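Long-range contact in SnoaL-like domain-containing protein (Agrobacterium tumefaciens str. C58, PDB 3DXO), which is of unknown function but belongs to the SnoaL-like family of the NTF2 clan and is a putative isomerase: residues B[35-40]-B[109-114]. Residues are numbered along the deposited sequence; the frame is centred on the assembly and turned at random.
Sequences NTRYVD and IDNVVG
Strand 36-39 and the 109-114 part of strand 109-117 run parallel in the curved mixed sheet of the SnoaL-like fold, with Tyr38 beside Val112 and Val39 beside Val113. Val112 N gives a bond of 2.9 Å to Arg37 O. Val39 N bonds to Val112 O at 3.1 Å, and Gly114 N to Val39 O at 2.9 Å, with an angle of 165° at the hydrogen. The earlier end is looser: Arg37 N reaches Asp110 O at 3.2 Å, a weak bond. On the other edge of strand 109-117, Asp110 and Asn111 both face Ser102 of the antiparallel strand 93-103, a classic beta bulge.

On the helix-covered face, Val112 CG1 meets the Tyr38 ring obliquely, 3.8 Å from CD2. With CG anti to the backbone N (chi1 177°), the ring is carried over to Val112. It also packs on Ile51, Met54, Tyr12 and Trp16. Its OH donates to Asp40 OD2 at 2.6 Å, on the anti side and 32° out of the carboxylate plane, which probably steadies the ring's far end. Val39 CG1 and Val113 CG2 lie side by side on the other face, 4.2 Å apart, and both residues pack on Phe79 of the second subunit. Such a helix-covered curved sheet is typical of the cone-shaped alpha+beta fold of NTF2-like proteins.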
ATOM      1  N   ASN B  35      -6.393   2.568  18.958  1.00 26.57           N
ATOM      2  CA  ASN B  35      -5.016   2.267  18.602  1.00 27.06           C
ATOM      3  C   ASN B  35      -4.973   2.348  17.104  1.00 27.85           C
ATOM      4  O   ASN B  35      -5.228   1.336  16.449  1.00 29.53           O
ATOM      5  CB  ASN B  35      -4.626   0.856  18.997  1.00 27.30           C
ATOM      6  CG  ASN B  35      -4.570   0.664  20.484  1.00 28.42           C
ATOM      7  OD1 ASN B  35      -5.150   1.431  21.247  1.00 28.85           O
ATOM      8  ND2 ASN B  35      -3.878  -0.389  20.915  1.00 29.58           N
ATOM      9  N   THR B  36      -4.710   3.529  16.553  1.00 27.28           N
ATOM     10  CA  THR B  36      -4.664   3.709  15.110  1.00 27.41           C
ATOM     11  C   THR B  36      -3.436   4.532  14.778  1.00 28.23           C
ATOM     12  O   THR B  36      -2.936   5.278  15.632  1.00 28.87           O
ATOM     13  CB  THR B  36      -5.941   4.380  14.539  1.00 27.57           C
ATOM     14  OG1 THR B  36      -5.910   4.324  13.107  1.00 27.45           O
ATOM     15  CG2 THR B  36      -6.075   5.836  14.992  1.00 27.74           C
ATOM     16  N   ARG B  37      -2.964   4.415  13.537  1.00 28.43           N
ATOM     17  CA  ARG B  37      -1.713   5.034  13.120  1.00 28.54           C
ATOM     18  C   ARG B  37      -1.807   5.458  11.657  1.00 27.87           C
ATOM     19  O   ARG B  37      -2.335   4.720  10.817  1.00 28.73           O
ATOM     20  CB  ARG B  37      -0.627   3.968  13.244  1.00 30.01           C
ATOM     21  CG  ARG B  37       0.786   4.416  13.450  1.00 31.92           C
ATOM     22  CD  ARG B  37       1.195   4.286  14.896  1.00 35.34           C
ATOM     23  NE  ARG B  37       2.627   3.993  14.953  1.00 37.29           N
ATOM     24  CZ  ARG B  37       3.601   4.902  14.831  1.00 38.57           C
ATOM     25  NH1 ARG B  37       3.310   6.205  14.643  1.00 39.42           N
ATOM     26  NH2 ARG B  37       4.880   4.503  14.896  1.00 38.13           N
ATOM     27  N   TYR B  38      -1.269   6.626  11.350  1.00 26.80           N
ATOM     28  CA  TYR B  38      -1.250   7.148   9.989  1.00 26.33           C
ATOM     29  C   TYR B  38       0.158   7.633   9.628  1.00 25.81           C
ATOM     30  O   TYR B  38       0.861   8.213  10.442  1.00 25.10           O
ATOM     31  CB  TYR B  38      -2.250   8.315   9.870  1.00 26.92           C
ATOM     32  CG  TYR B  38      -2.281   8.997   8.527  1.00 26.66           C
ATOM     33  CD1 TYR B  38      -1.281   9.892   8.156  1.00 27.45           C
ATOM     34  CD2 TYR B  38      -3.307   8.770   7.642  1.00 26.74           C
ATOM     35  CE1 TYR B  38      -1.293  10.530   6.917  1.00 27.39           C
ATOM     36  CE2 TYR B  38      -3.342   9.400   6.413  1.00 27.13           C
ATOM     37  CZ  TYR B  38      -2.327  10.282   6.050  1.00 27.41           C
ATOM     38  OH  TYR B  38      -2.331  10.907   4.816  1.00 27.62           O
ATOM     39  N   VAL B  39       0.571   7.381   8.400  1.00 25.89           N
ATOM     40  CA  VAL B  39       1.826   7.928   7.890  1.00 26.61           C
ATOM     41  C   VAL B  39       1.770   8.047   6.372  1.00 27.30           C
ATOM     42  O   VAL B  39       1.352   7.106   5.679  1.00 28.17           O
ATOM     43  CB  VAL B  39       3.112   7.121   8.313  1.00 26.36           C
ATOM     44  CG1 VAL B  39       3.158   5.741   7.664  1.00 25.53           C
ATOM     45  CG2 VAL B  39       4.352   7.910   7.941  1.00 25.41           C
ATOM     46  N   ASP B  40       2.161   9.219   5.874  1.00 27.37           N
ATOM     47  CA  ASP B  40       2.302   9.461   4.424  1.00 27.29           C
ATOM     48  C   ASP B  40       3.644  10.196   4.220  1.00 27.38           C
ATOM     49  O   ASP B  40       4.415  10.362   5.183  1.00 27.86           O
ATOM     50  CB  ASP B  40       1.061  10.179   3.833  1.00 26.57           C
ATOM     51  CG  ASP B  40       0.946  11.663   4.235  1.00 26.16           C
ATOM     52  OD1 ASP B  40       1.947  12.330   4.614  1.00 25.35           O
ATOM     53  OD2 ASP B  40      -0.185  12.168   4.146  1.00 24.25           O
ATOM     54  N   ILE B 109     -10.780   1.653  11.425  1.00 26.26           N
ATOM     55  CA  ILE B 109      -9.452   1.881  10.810  1.00 26.33           C
ATOM     56  C   ILE B 109      -8.319   1.923  11.846  1.00 26.33           C
ATOM     57  O   ILE B 109      -8.283   2.792  12.708  1.00 25.87           O
ATOM     58  CB  ILE B 109      -9.411   3.190   9.946  1.00 26.26           C
ATOM     59  CG1 ILE B 109     -10.505   3.153   8.863  1.00 26.42           C
ATOM     60  CG2 ILE B 109      -8.050   3.361   9.325  1.00 25.66           C
ATOM     61  CD1 ILE B 109     -10.572   4.359   7.970  1.00 25.94           C
ATOM     62  N   ASP B 110      -7.390   0.977  11.756  1.00 26.65           N
ATOM     63  CA  ASP B 110      -6.251   0.906  12.703  1.00 26.43           C
ATOM     64  C   ASP B 110      -4.901   1.262  12.076  1.00 26.26           C
ATOM     65  O   ASP B 110      -3.923   1.468  12.783  1.00 25.71           O
ATOM     66  CB  ASP B 110      -6.158  -0.473  13.384  1.00 26.03           C
ATOM     67  CG  ASP B 110      -5.849  -1.614  12.420  1.00 25.60           C
ATOM     68  OD1 ASP B 110      -5.595  -1.396  11.226  1.00 25.32           O
ATOM     69  OD2 ASP B 110      -5.864  -2.761  12.882  1.00 25.45           O
ATOM     70  N   ASN B 111      -4.837   1.352  10.756  1.00 27.03           N
ATOM     71  CA  ASN B 111      -3.560   1.634  10.121  1.00 27.95           C
ATOM     72  C   ASN B 111      -3.705   2.186   8.706  1.00 28.15           C
ATOM     73  O   ASN B 111      -4.457   1.636   7.914  1.00 29.69           O
ATOM     74  CB  ASN B 111      -2.725   0.346  10.085  1.00 28.26           C
ATOM     75  CG  ASN B 111      -1.223   0.622  10.081  1.00 28.44           C
ATOM     76  OD1 ASN B 111      -0.763   1.577  10.720  1.00 29.10           O
ATOM     77  ND2 ASN B 111      -0.452  -0.211   9.378  1.00 27.82           N
ATOM     78  N   VAL B 112      -3.028   3.288   8.398  1.00 27.47           N
ATOM     79  CA  VAL B 112      -3.074   3.840   7.046  1.00 27.22           C
ATOM     80  C   VAL B 112      -1.695   4.264   6.571  1.00 27.27           C
ATOM     81  O   VAL B 112      -0.965   4.942   7.287  1.00 28.48           O
ATOM     82  CB  VAL B 112      -3.993   5.047   6.934  1.00 27.52           C
ATOM     83  CG1 VAL B 112      -3.857   5.662   5.530  1.00 26.96           C
ATOM     84  CG2 VAL B 112      -5.453   4.641   7.229  1.00 27.00           C
ATOM     85  N   VAL B 113      -1.335   3.849   5.367  1.00 26.49           N
ATOM     86  CA  VAL B 113      -0.069   4.230   4.799  1.00 26.46           C
ATOM     87  C   VAL B 113      -0.361   4.877   3.443  1.00 26.76           C
ATOM     88  O   VAL B 113      -0.841   4.216   2.539  1.00 26.46           O
ATOM     89  CB  VAL B 113       0.904   3.017   4.658  1.00 26.14           C
ATOM     90  CG1 VAL B 113       2.193   3.431   3.965  1.00 25.23           C
ATOM     91  CG2 VAL B 113       1.219   2.402   6.022  1.00 25.23           C
ATOM     92  N   GLY B 114      -0.051   6.170   3.309  1.00 26.74           N
ATOM     93  CA  GLY B 114      -0.293   6.910   2.076  1.00 26.21           C
ATOM     94  C   GLY B 114       0.942   7.206   1.249  1.00 26.11           C
ATOM     95  O   GLY B 114       2.059   7.260   1.780  1.00 27.43           O
TER